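Local coordinates for protein butyrophilin subfamily 1 member A1 (Bos taurus, PDB 4HH8) that probably restrains T-cell proliferation and may act in milk-fat droplet secretion, the part here being its two extracellular immunoglobulin domains, at residues A26-D31 with L125-L130; L130-H135 with T151-Y156; P134-K139 with K215-S220; S143-L148 with I193-S198; P157-Q162 with F186-S191. The protein carries 1 engineered substitution. All coordinates share one frame; numbering follows the deposited sequence.

The five contacts illustrate how an immunoglobulin sandwich is closed, within its sheets and between them. Contact 1 belongs to the N-terminal V-type domain; contacts 2 to 5 build the second, C-type domain. Contacts 1 and 2 share Leu130 at the junction, their centres about 15 Å apart, and a probable hydrogen bond from Ala129 N to Tyr156 O (2.9 Å) ties them. Contacts 2 and 4 lie along strand 146-155 within one sheet, whereas contacts 3 and 5 pack that sheet on the facing one. The centres of contacts 2 and 5 lie about 8 Å apart; contact 4, at the far end, is about 38 Å from contact 1 by centres.

Contact 1 (A26-D31 with L125-L130); sequences AVVGED and LKVAAL
Ala26 is gripped through both of its backbone polar atoms by the strand ending at Ala128. Its N donates to Lys126 O at 2.9 Å, and its O receives Ala128 N at the same length. Val28 N then reaches Ala128 O (2.9 Å) with an N-H...O angle of 163°. Two CA-H...O contacts fill in between these bonds, one of them from Val127 CA to Ala26 O at 3.2 Å. The side-chain counterpart is a tight meeting of valines: Val28 CG2 presses on Val127 CG1 at 3.3 Å, closer than usual for two methyl groups, with the two side chains crossing at about a right angle. Val127 brings CG1 there by holding it opposite its own backbone N (chi1 179°), while the Val28 methyl is the one beside the N of that residue. Ala129 CB also borders Val28 CG2.

This parallel pairing of 24-27 with the end of 117-128 is the A'-G arrangement of an immunoglobulin V-set domain, in which the first strand leaves one sheet and joins the other. Toward the interior, Ala26 CB meets Leu125 CD1 at 3.7 Å, and both side chains rest on Ala32 of strand 32-39. Beyond Val27 the chain reverses in a type II turn closed by Glu30 N to Val27 O (3.0 Å), with Gly29 at a positive phi that suits glycine. Asp105 OD1 takes the N-H of Val127, and Asp31 forms a salt bridge with Arg96.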
# COMPACT_ATOMS: atom_id res chain seq x y z
N ALA A 26 1.20 1.67 -4.75
CA ALA A 26 0.13 2.66 -4.94
C ALA A 26 -0.24 3.41 -3.64
O ALA A 26 -0.51 2.79 -2.62
CB ALA A 26 -1.09 1.97 -5.50
N VAL A 27 -0.25 4.73 -3.70
CA VAL A 27 -0.62 5.54 -2.55
C VAL A 27 -2.16 5.61 -2.40
O VAL A 27 -2.87 5.77 -3.40
CB VAL A 27 0.01 6.93 -2.65
CG1 VAL A 27 -0.56 7.86 -1.57
CG2 VAL A 27 1.50 6.81 -2.51
N VAL A 28 -2.66 5.48 -1.17
CA VAL A 28 -4.11 5.62 -0.89
C VAL A 28 -4.65 6.94 -1.49
O VAL A 28 -4.04 7.99 -1.35
CB VAL A 28 -4.43 5.48 0.64
CG1 VAL A 28 -5.85 5.97 1.01
CG2 VAL A 28 -4.27 4.03 1.10
N GLY A 29 -5.77 6.87 -2.19
CA GLY A 29 -6.36 8.05 -2.80
C GLY A 29 -5.86 8.32 -4.21
O GLY A 29 -6.45 9.14 -4.90
N GLU A 30 -4.77 7.67 -4.63
CA GLU A 30 -4.27 7.85 -6.02
C GLU A 30 -4.75 6.72 -6.91
O GLU A 30 -5.36 5.77 -6.44
CB GLU A 30 -2.74 7.88 -6.11
CG GLU A 30 -1.97 8.72 -5.09
CD GLU A 30 -2.27 10.20 -5.12
OE1 GLU A 30 -2.48 10.76 -6.23
OE2 GLU A 30 -2.29 10.81 -4.01
N ASP A 31 -4.45 6.80 -8.20
CA ASP A 31 -4.73 5.71 -9.11
C ASP A 31 -3.55 4.76 -9.17
O ASP A 31 -2.41 5.17 -8.99
CB ASP A 31 -5.07 6.24 -10.50
CG ASP A 31 -6.17 7.33 -10.45
OD1 ASP A 31 -6.90 7.42 -9.42
OD2 ASP A 31 -6.26 8.11 -11.44
N LEU A 125 -0.62 -5.73 -6.00
CA LEU A 125 -0.77 -4.33 -5.64
C LEU A 125 -0.35 -4.12 -4.19
O LEU A 125 -0.82 -4.80 -3.29
CB LEU A 125 -2.21 -3.87 -5.83
CG LEU A 125 -2.38 -2.38 -5.54
CD1 LEU A 125 -1.46 -1.55 -6.44
CD2 LEU A 125 -3.82 -1.97 -5.69
N LYS A 126 0.57 -3.20 -3.95
CA LYS A 126 0.96 -2.86 -2.58
C LYS A 126 0.51 -1.45 -2.30
O LYS A 126 1.03 -0.56 -2.90
CB LYS A 126 2.48 -2.91 -2.39
CG LYS A 126 3.09 -4.32 -2.35
CD LYS A 126 2.77 -5.02 -1.07
CE LYS A 126 3.66 -6.19 -0.89
NZ LYS A 126 3.29 -6.79 0.39
N VAL A 127 -0.38 -1.26 -1.33
CA VAL A 127 -0.92 0.06 -1.05
C VAL A 127 -0.20 0.64 0.15
O VAL A 127 0.15 -0.09 1.07
CB VAL A 127 -2.45 0.05 -0.79
CG1 VAL A 127 -2.90 1.45 -0.48
CG2 VAL A 127 -3.22 -0.57 -1.99
N ALA A 128 0.00 1.95 0.13
CA ALA A 128 0.68 2.64 1.19
C ALA A 128 -0.01 3.98 1.51
O ALA A 128 -0.58 4.62 0.63
CB ALA A 128 2.14 2.88 0.82
N ALA A 129 0.01 4.37 2.77
CA ALA A 129 -0.39 5.72 3.12
C ALA A 129 0.62 6.20 4.09
O ALA A 129 1.08 5.45 4.95
CB ALA A 129 -1.75 5.76 3.74
N LEU A 130 0.93 7.47 3.96
CA LEU A 130 1.82 8.14 4.84
C LEU A 130 0.99 8.96 5.81
O LEU A 130 0.11 9.69 5.38
CB LEU A 130 2.60 9.07 3.97
CG LEU A 130 3.84 9.70 4.52
CD1 LEU A 130 4.95 8.65 4.59
CD2 LEU A 130 3.98 10.62 3.35

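Contact 2 (L130-H135 with T151-Y156); sequences LGSDPH and TSVGWY
An antiparallel A-B pairing opens the C-type immunoglobulin domain here: Leu130 to His135 runs alongside the strand from Thr151 to Trp155, which ends in a G1 beta bulge at Gly154 and Trp155, both opposite Phe186. His135 and Thr151 form a hydrogen-bonded pair at one end. Nearer the domain junction, Ser132 N donates to Val153 O (2.9 Å). Ser132 OG in turn accepts from Val153 N at 2.9 Å, and it can do so because chi1 of 56° turns the hydroxyl in between its own N and carbonyl. One residue thus clasps both backbone polar atoms of its partner.

The indole of Trp155 packs with one face against the backbone of Gly131. Gly131 CA sits over the five-membered ring, 3.5 Å from its centroid and only 16° off the normal, a CH-pi contact that the absence of a side chain on Gly131 permits. Gly131 N lies over the centre of the same face, and Leu130 CD1 touches the rim at Trp155 CZ3 (3.7 Å). Ile206 and Asn208 of strand 201-208 also touch the tryptophan side chain. A leucine in place of the tryptophan would probably uncover the backbone of Gly131 and leave the Ser152 hydroxyl without its indole donor.

That hydroxyl links ring and loop. Ser152 OG stands opposite its own backbone N (chi1 176°), where it lies in the indole plane and accepts from Trp155 NE1 at 2.6 Å. Its own proton goes to Ser132 O, with Ser152 OG again 2.6 Å away and tilted out of that carbonyl's plane.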
# COMPACT_ATOMS: atom_id res chain seq x y z
N LEU A 130 0.93 7.47 3.96
CA LEU A 130 1.82 8.14 4.84
C LEU A 130 0.99 8.96 5.81
O LEU A 130 0.11 9.69 5.38
CB LEU A 130 2.60 9.07 3.97
CG LEU A 130 3.84 9.70 4.52
CD1 LEU A 130 4.95 8.65 4.59
CD2 LEU A 130 3.98 10.62 3.35
N GLY A 131 1.26 8.84 7.10
CA GLY A 131 0.41 9.48 8.12
C GLY A 131 0.81 10.87 8.55
O GLY A 131 1.60 11.53 7.87
N SER A 132 0.26 11.31 9.68
CA SER A 132 0.39 12.68 10.17
C SER A 132 1.73 12.92 10.83
O SER A 132 2.37 11.96 11.29
CB SER A 132 -0.68 12.96 11.22
OG SER A 132 -0.61 12.00 12.27
N ASP A 133 2.14 14.20 10.90
CA ASP A 133 3.26 14.64 11.72
C ASP A 133 3.18 14.06 13.13
O ASP A 133 2.19 14.29 13.84
CB ASP A 133 3.32 16.17 11.83
CG ASP A 133 3.74 16.86 10.53
OD1 ASP A 133 3.77 16.24 9.46
OD2 ASP A 133 4.03 18.06 10.58
N PRO A 134 4.21 13.28 13.54
CA PRO A 134 4.18 12.63 14.87
C PRO A 134 4.20 13.65 15.99
O PRO A 134 4.66 14.76 15.80
CB PRO A 134 5.44 11.77 14.91
CG PRO A 134 6.27 12.20 13.70
CD PRO A 134 5.30 12.78 12.69
N HIS A 135 3.72 13.25 17.16
CA HIS A 135 3.66 14.15 18.27
C HIS A 135 4.12 13.44 19.51
O HIS A 135 3.74 12.30 19.77
CB HIS A 135 2.22 14.61 18.50
CG HIS A 135 2.11 15.60 19.62
ND1 HIS A 135 1.74 15.24 20.89
CD2 HIS A 135 2.42 16.91 19.67
CE1 HIS A 135 1.79 16.30 21.67
NE2 HIS A 135 2.23 17.32 20.96
N THR A 151 2.74 9.68 18.97
CA THR A 151 1.43 9.43 18.40
C THR A 151 1.41 9.88 16.94
O THR A 151 2.05 10.84 16.59
CB THR A 151 0.45 10.16 19.31
OG1 THR A 151 -0.12 9.22 20.26
CG2 THR A 151 -0.58 10.86 18.54
N SER A 152 0.75 9.12 16.06
CA SER A 152 0.57 9.55 14.70
C SER A 152 -0.57 8.73 14.13
O SER A 152 -0.84 7.61 14.58
CB SER A 152 1.86 9.40 13.88
OG SER A 152 1.67 9.73 12.50
N VAL A 153 -1.21 9.28 13.12
CA VAL A 153 -2.49 8.83 12.61
C VAL A 153 -2.36 8.59 11.11
O VAL A 153 -1.69 9.37 10.43
CB VAL A 153 -3.48 9.99 12.92
CG1 VAL A 153 -4.58 10.14 11.88
CG2 VAL A 153 -4.03 9.85 14.35
N GLY A 154 -2.96 7.52 10.59
CA GLY A 154 -3.16 7.38 9.12
C GLY A 154 -2.10 6.64 8.27
O GLY A 154 -1.89 6.95 7.10
N TRP A 155 -1.45 5.64 8.84
CA TRP A 155 -0.40 4.95 8.11
C TRP A 155 -0.92 3.68 7.54
O TRP A 155 -1.74 3.03 8.15
CB TRP A 155 0.78 4.64 9.03
CG TRP A 155 1.35 5.85 9.61
CD1 TRP A 155 0.83 6.57 10.66
CD2 TRP A 155 2.50 6.57 9.15
NE1 TRP A 155 1.61 7.67 10.89
CE2 TRP A 155 2.65 7.69 9.99
CE3 TRP A 155 3.46 6.34 8.15
CZ2 TRP A 155 3.69 8.62 9.83
CZ3 TRP A 155 4.50 7.25 8.00
CH2 TRP A 155 4.59 8.39 8.81
N TYR A 156 -0.41 3.30 6.38
CA TYR A 156 -0.69 2.00 5.86
C TYR A 156 0.54 1.50 5.12
O TYR A 156 1.15 2.26 4.38
CB TYR A 156 -1.97 2.00 4.98
CG TYR A 156 -2.42 0.58 4.74
CD1 TYR A 156 -3.29 -0.06 5.65
CD2 TYR A 156 -1.91 -0.15 3.68
CE1 TYR A 156 -3.67 -1.38 5.45
CE2 TYR A 156 -2.27 -1.48 3.49
CZ TYR A 156 -3.14 -2.08 4.38
OH TYR A 156 -3.48 -3.38 4.17

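Contact 3 (P134-K139 with K215-S220); sequences PHISMK and KEVEVS
The puckered ring of Pro134 takes the place of a flat group at this contact, since the side chain of His135 sets out away from the other strand, and its three outer carbons each meet something opposite. Pro134 CD lies against Lys215 CB (3.6 Å), the two side chains crossing at about a right angle. Pro134 CG lies against Lys215 O and Glu216 C, and Pro134 CB touches Val217 CG1 at 3.8 Å. The proline carbonyl joins in, with Pro134 O 3.5 Å from Val217 CB.

Ile136 comes next and fits obliquely between two valines. Its CG1 packs on Val217 CG1 at 3.6 Å, a methyl held in the crowded position between N and carbonyl (chi1 66°) that puts it toward the isoleucine. At the end of the chain Ile136 CD1 reaches Val219 CG1 (3.9 Å), and CG2 of the isoleucine touches that same methyl. Cutting the isoleucine back to an alanine is likely to open a gap between Val217 and Val219 and take the support from under both. Met138, a selenomethionine bent at its second and third torsions, lays CG by Val219 CG2 and SE 3.7 Å from Ser220 O.

With no hydrogen bond crossing, these are the A and G strands on facing sheets of the C-type sandwich, their axes 7.1 Å apart at closest and 26° from parallel. Lys215 sends its amino group back to Gly131 O and Asp133 OD1. Within the sheets, strand 135-140 is bonded to strand 146-155 and strand 213-220 to strand 201-208, and Ile136 also packs on Leu148 and Cys204.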
# COMPACT_ATOMS: atom_id res chain seq x y z
N PRO A 134 4.21 13.28 13.54
CA PRO A 134 4.18 12.63 14.87
C PRO A 134 4.20 13.65 15.99
O PRO A 134 4.66 14.76 15.80
CB PRO A 134 5.44 11.77 14.91
CG PRO A 134 6.27 12.20 13.70
CD PRO A 134 5.30 12.78 12.69
N HIS A 135 3.72 13.25 17.16
CA HIS A 135 3.66 14.15 18.27
C HIS A 135 4.12 13.44 19.51
O HIS A 135 3.74 12.30 19.77
CB HIS A 135 2.22 14.61 18.50
CG HIS A 135 2.11 15.60 19.62
ND1 HIS A 135 1.74 15.24 20.89
CD2 HIS A 135 2.42 16.91 19.67
CE1 HIS A 135 1.79 16.30 21.67
NE2 HIS A 135 2.23 17.32 20.96
N ILE A 136 4.91 14.13 20.31
CA ILE A 136 5.31 13.58 21.59
C ILE A 136 4.67 14.31 22.78
O ILE A 136 4.80 15.51 22.93
CB ILE A 136 6.87 13.53 21.76
CG1 ILE A 136 7.50 12.56 20.76
CG2 ILE A 136 7.22 13.08 23.15
CD1 ILE A 136 9.07 12.70 20.64
N SER A 137 3.98 13.54 23.62
CA SER A 137 3.50 13.94 24.93
C SER A 137 4.54 13.63 25.97
O SER A 137 5.05 12.52 26.00
CB SER A 137 2.29 13.09 25.32
OG SER A 137 1.11 13.73 24.96
N MSE A 138 4.77 14.59 26.87
CA MSE A 138 5.67 14.42 27.99
C MSE A 138 4.85 14.39 29.27
O MSE A 138 3.96 15.23 29.46
CB MSE A 138 6.58 15.63 28.10
CG MSE A 138 7.75 15.72 27.16
SE MSE A 138 9.35 16.16 28.21
CE MSE A 138 8.66 17.72 29.19
N LYS A 139 5.17 13.47 30.16
CA LYS A 139 4.56 13.44 31.48
C LYS A 139 5.59 13.05 32.52
O LYS A 139 6.11 11.93 32.50
CB LYS A 139 3.38 12.48 31.52
CG LYS A 139 2.08 13.09 31.00
CD LYS A 139 1.01 12.03 30.72
CE LYS A 139 -0.32 12.66 30.27
NZ LYS A 139 -1.39 11.61 30.16
N LYS A 215 8.68 10.33 9.02
CA LYS A 215 8.58 11.64 9.64
C LYS A 215 9.04 11.50 11.05
O LYS A 215 8.95 10.42 11.63
CB LYS A 215 7.16 12.20 9.64
CG LYS A 215 6.57 12.41 8.27
CD LYS A 215 5.17 12.97 8.43
CE LYS A 215 4.45 13.15 7.10
NZ LYS A 215 3.16 13.85 7.34
N GLU A 216 9.58 12.59 11.61
CA GLU A 216 10.07 12.54 12.97
C GLU A 216 9.73 13.79 13.72
O GLU A 216 9.34 14.82 13.14
CB GLU A 216 11.58 12.29 13.03
CG GLU A 216 12.42 13.53 12.92
CD GLU A 216 13.89 13.22 12.87
OE1 GLU A 216 14.30 12.41 12.00
OE2 GLU A 216 14.64 13.80 13.67
N VAL A 217 9.83 13.67 15.04
CA VAL A 217 9.57 14.78 15.92
C VAL A 217 10.58 14.67 17.05
O VAL A 217 10.88 13.59 17.55
CB VAL A 217 8.10 14.80 16.43
CG1 VAL A 217 7.80 13.59 17.32
CG2 VAL A 217 7.77 16.12 17.14
N GLU A 218 11.13 15.81 17.41
CA GLU A 218 12.13 15.87 18.47
C GLU A 218 11.50 16.57 19.65
O GLU A 218 10.72 17.48 19.48
CB GLU A 218 13.34 16.65 17.93
CG GLU A 218 14.57 16.69 18.84
CD GLU A 218 15.86 16.75 18.04
OE1 GLU A 218 15.79 17.10 16.83
OE2 GLU A 218 16.93 16.42 18.60
N VAL A 219 11.78 16.12 20.86
CA VAL A 219 11.35 16.85 22.04
C VAL A 219 12.55 17.14 22.95
O VAL A 219 13.66 16.71 22.66
CB VAL A 219 10.20 16.13 22.78
CG1 VAL A 219 10.69 14.85 23.47
CG2 VAL A 219 9.54 17.08 23.78
N SER A 220 12.32 17.86 24.03
CA SER A 220 13.37 18.44 24.84
C SER A 220 13.10 18.08 26.28
O SER A 220 11.99 18.30 26.78
CB SER A 220 13.33 19.96 24.68
OG SER A 220 14.60 20.50 24.97

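Contact 4 (S143-L148 with I193-S198); sequences SGEIQL and IIRDSS
Ile146 and Ile194 form a hydrogen-bonded antiparallel pair, with Ile194 N reaching Ile146 O at 2.7 Å, while Gln147 and Ile193 follow as a non-hydrogen-bonded pair. This is the far end of the B-E ladder in one sheet of the C-type immunoglobulin sandwich, where strands 146-155 and 186-194 give way to loops. The same carbonyl oxygen, Ile146 O, also receives a CA-H contact from Ile193 CA at 3.4 Å.

On the face shared by Ile146 and Ile194, the two CB atoms lie 4.2 Å apart. Leu148 adds to this interior layer by laying CD1 obliquely against Ile194 CG1 (3.9 Å), and its own side chain also touches Met138 of the neighbouring strand.

Beside Ile193, on the other face, a charged pair closes the end of the ladder. Glu145, extended beyond CG, swings its carboxylate over to Arg195, and OE2 forms a salt bridge with NE at 3.3 Å. The two planes are nearly perpendicular, 89° apart, so the pair is not the flat, two-pronged kind; the carboxylate meets the inner nitrogen and the aliphatic start of the chain together. Ile193 CG2 flanks the pair, 3.8 Å from Glu145 OE1 and over the centre of the guanidinium face. Because Arg195 is exposed, solvent probably weakens the bridge.

Past Arg195 the chain turns as an Asx turn, in which Asp196 OD2 accepts from Ser198 N at 2.6 Å on its anti side, 33° out of the carboxylate plane.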
# COMPACT_ATOMS: atom_id res chain seq x y z
N SER A 143 8.74 10.68 40.66
CA SER A 143 10.07 11.14 41.08
C SER A 143 11.16 11.07 40.00
O SER A 143 11.98 10.14 39.96
CB SER A 143 10.49 10.41 42.38
OG SER A 143 10.82 11.33 43.41
N GLY A 144 11.16 12.07 39.11
CA GLY A 144 12.25 12.27 38.14
C GLY A 144 12.18 11.50 36.83
O GLY A 144 12.80 11.93 35.85
N GLU A 145 11.45 10.38 36.81
CA GLU A 145 11.27 9.55 35.60
C GLU A 145 10.25 10.14 34.61
O GLU A 145 9.10 10.40 34.98
CB GLU A 145 10.89 8.11 35.94
CG GLU A 145 12.07 7.14 35.84
CD GLU A 145 11.67 5.68 36.03
OE1 GLU A 145 10.45 5.38 36.15
OE2 GLU A 145 12.59 4.82 36.06
N ILE A 146 10.70 10.30 33.37
CA ILE A 146 9.91 10.88 32.27
C ILE A 146 9.32 9.81 31.31
O ILE A 146 10.04 8.96 30.78
CB ILE A 146 10.76 11.91 31.44
CG1 ILE A 146 11.62 12.77 32.38
CG2 ILE A 146 9.88 12.74 30.50
CD1 ILE A 146 11.97 14.15 31.84
N GLN A 147 8.01 9.87 31.09
CA GLN A 147 7.30 8.99 30.16
C GLN A 147 6.95 9.78 28.91
O GLN A 147 6.33 10.84 29.00
CB GLN A 147 6.00 8.45 30.76
CG GLN A 147 6.08 7.90 32.18
CD GLN A 147 4.76 8.00 32.96
OE1 GLN A 147 3.98 8.96 32.79
NE2 GLN A 147 4.50 7.02 33.82
N LEU A 148 7.36 9.29 27.75
CA LEU A 148 7.00 9.95 26.51
C LEU A 148 6.02 9.08 25.74
O LEU A 148 6.16 7.86 25.71
CB LEU A 148 8.23 10.20 25.64
CG LEU A 148 9.42 10.97 26.23
CD1 LEU A 148 10.52 11.05 25.19
CD2 LEU A 148 9.06 12.45 26.71
N ILE A 193 10.07 5.08 28.61
CA ILE A 193 10.40 5.75 29.87
C ILE A 193 11.87 6.20 29.78
O ILE A 193 12.75 5.39 29.55
CB ILE A 193 10.12 4.84 31.08
CG1 ILE A 193 8.61 4.55 31.15
CG2 ILE A 193 10.59 5.52 32.36
CD1 ILE A 193 8.20 3.55 32.20
N ILE A 194 12.10 7.51 29.88
CA ILE A 194 13.47 8.05 29.87
C ILE A 194 14.08 7.95 31.26
O ILE A 194 13.56 8.55 32.21
CB ILE A 194 13.49 9.53 29.40
CG1 ILE A 194 12.81 9.69 28.04
CG2 ILE A 194 14.93 10.07 29.38
CD1 ILE A 194 13.37 8.83 26.90
N ARG A 195 15.16 7.16 31.40
CA ARG A 195 15.91 7.08 32.68
C ARG A 195 17.31 7.66 32.50
O ARG A 195 18.23 6.95 32.09
CB ARG A 195 15.99 5.64 33.22
CG ARG A 195 14.65 5.04 33.64
CD ARG A 195 14.74 3.51 33.64
NE ARG A 195 13.45 2.82 33.63
CZ ARG A 195 12.85 2.38 32.53
NH1 ARG A 195 13.41 2.60 31.34
NH2 ARG A 195 11.70 1.74 32.61
N ASP A 196 17.45 8.95 32.79
CA ASP A 196 18.69 9.69 32.52
C ASP A 196 18.58 11.13 33.07
O ASP A 196 17.48 11.62 33.39
CB ASP A 196 18.98 9.73 31.00
CG ASP A 196 20.48 9.61 30.67
OD1 ASP A 196 20.86 8.69 29.91
OD2 ASP A 196 21.28 10.44 31.17
N SER A 197 19.73 11.80 33.20
CA SER A 197 19.75 13.25 33.30
C SER A 197 20.16 13.74 31.92
O SER A 197 19.54 14.64 31.35
CB SER A 197 20.77 13.73 34.35
OG SER A 197 20.59 13.07 35.60
N SER A 198 21.19 13.07 31.38
CA SER A 198 21.99 13.55 30.25
C SER A 198 21.32 13.48 28.88
O SER A 198 21.88 13.98 27.90
CB SER A 198 23.34 12.84 30.21
OG SER A 198 24.28 13.50 31.05

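Contact 5 (P157-Q162 with F186-S191); sequences PEPQVQ and FTVRAS
Glu158 and Phe186 make the CH-pi contact here. Glu158 CG stands over the centre of the ring, 4.1 Å from its centroid and 12° off the normal. Because the glutamate is bent at its second torsion (chi2 88°), the carboxylate folds back over the ring instead of running on outward; its plane is 16° from that of the ring, stacked over the rim, with Glu158 CD 3.8 Å from Phe186 CZ. Arg178 of strand 175-180 lies against the same glutamate side chain. The backbone ahead of it also takes part: Pro157, reached through a cis peptide bond, brings its carbonyl carbon C obliquely to Phe186 CD2 at 3.7 Å.

No hydrogen bond spans the two segments, which belong to facing sheets of the C-type sandwich. Strand 160-165, the C strand, is bonded to strand 201-208 on its own sheet, and strand 186-194, the E strand, to strand 146-155 on the other. The touching parts run nearly parallel.

Apolar contacts fill the space between the sheets. Pro159 rests its CD on Phe186 CB (4.1 Å) and its CG on Val188 CB (4.0 Å), the latter pair sliding past one another in opposite directions. Val161 divides its two methyls: CG2 meets Val188 CG2 at 3.5 Å, while CG1, placed opposite the backbone N of Val161, reaches Ala190 CB at 3.9 Å. Ile206 of strand 201-208 touches both Pro159 and Val188.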
# COMPACT_ATOMS: atom_id res chain seq x y z
N PRO A 157 0.98 0.25 5.36
CA PRO A 157 0.47 -0.70 6.34
C PRO A 157 0.98 -0.31 7.73
O PRO A 157 1.21 0.89 7.98
CB PRO A 157 1.04 -2.07 5.84
CG PRO A 157 2.48 -1.64 5.19
CD PRO A 157 2.10 -0.30 4.54
N GLU A 158 1.11 -1.28 8.65
CA GLU A 158 1.66 -1.01 9.97
C GLU A 158 2.99 -0.26 9.81
O GLU A 158 3.90 -0.74 9.15
CB GLU A 158 1.89 -2.33 10.73
CG GLU A 158 0.59 -3.08 11.12
CD GLU A 158 0.05 -4.05 10.03
OE1 GLU A 158 0.37 -3.94 8.82
OE2 GLU A 158 -0.69 -4.98 10.38
N PRO A 159 3.10 0.92 10.42
CA PRO A 159 4.32 1.73 10.35
C PRO A 159 5.31 1.35 11.50
O PRO A 159 4.91 0.76 12.51
CB PRO A 159 3.77 3.15 10.57
CG PRO A 159 2.66 2.88 11.61
CD PRO A 159 2.02 1.62 11.16
N GLN A 160 6.58 1.66 11.31
CA GLN A 160 7.61 1.33 12.29
C GLN A 160 7.88 2.58 13.10
O GLN A 160 7.81 3.68 12.57
CB GLN A 160 8.88 0.86 11.56
CG GLN A 160 10.25 0.93 12.33
CD GLN A 160 11.46 0.67 11.40
OE1 GLN A 160 12.21 1.57 11.06
NE2 GLN A 160 11.59 -0.56 10.95
N VAL A 161 8.14 2.39 14.38
CA VAL A 161 8.48 3.45 15.30
C VAL A 161 9.97 3.30 15.65
O VAL A 161 10.41 2.21 15.92
CB VAL A 161 7.66 3.33 16.59
CG1 VAL A 161 8.00 4.44 17.55
CG2 VAL A 161 6.10 3.32 16.31
N GLN A 162 10.74 4.39 15.65
CA GLN A 162 12.14 4.34 16.06
C GLN A 162 12.39 5.52 17.00
O GLN A 162 12.09 6.65 16.67
CB GLN A 162 13.06 4.34 14.81
CG GLN A 162 14.55 4.69 15.01
CD GLN A 162 15.24 5.30 13.72
OE1 GLN A 162 14.85 6.39 13.21
NE2 GLN A 162 16.25 4.61 13.22
N PHE A 186 -3.73 2.83 10.00
CA PHE A 186 -3.25 2.70 11.37
C PHE A 186 -2.90 4.01 12.05
O PHE A 186 -2.25 4.89 11.48
CB PHE A 186 -2.08 1.71 11.45
CG PHE A 186 -2.45 0.35 10.95
CD1 PHE A 186 -3.14 -0.54 11.77
CD2 PHE A 186 -2.17 -0.02 9.65
CE1 PHE A 186 -3.50 -1.82 11.31
CE2 PHE A 186 -2.57 -1.32 9.16
CZ PHE A 186 -3.22 -2.21 10.00
N THR A 187 -3.45 4.13 13.26
CA THR A 187 -3.00 5.08 14.26
C THR A 187 -2.00 4.35 15.15
O THR A 187 -2.20 3.18 15.50
CB THR A 187 -4.20 5.69 15.05
OG1 THR A 187 -4.94 6.51 14.15
CG2 THR A 187 -3.77 6.56 16.19
N VAL A 188 -0.87 5.00 15.41
CA VAL A 188 0.21 4.36 16.14
C VAL A 188 0.50 5.12 17.43
O VAL A 188 0.61 6.32 17.42
CB VAL A 188 1.52 4.22 15.25
CG1 VAL A 188 2.08 5.58 14.86
CG2 VAL A 188 2.61 3.36 15.99
N ARG A 189 0.58 4.40 18.53
CA ARG A 189 0.96 5.00 19.80
C ARG A 189 2.20 4.24 20.33
O ARG A 189 2.21 3.03 20.36
CB ARG A 189 -0.18 4.83 20.81
CG ARG A 189 -1.26 5.89 20.73
CD ARG A 189 -1.95 6.05 22.12
NE ARG A 189 -3.37 6.41 21.99
CZ ARG A 189 -4.30 6.23 22.94
NH1 ARG A 189 -3.98 5.70 24.12
NH2 ARG A 189 -5.57 6.57 22.70
N ALA A 190 3.22 4.94 20.77
CA ALA A 190 4.32 4.26 21.40
C ALA A 190 4.82 5.03 22.60
O ALA A 190 4.92 6.24 22.55
CB ALA A 190 5.42 4.05 20.41
N SER A 191 5.19 4.31 23.65
CA SER A 191 5.65 4.89 24.90
C SER A 191 6.99 4.41 25.29
O SER A 191 7.33 3.25 25.05
CB SER A 191 4.71 4.56 26.05
OG SER A 191 3.65 5.48 25.96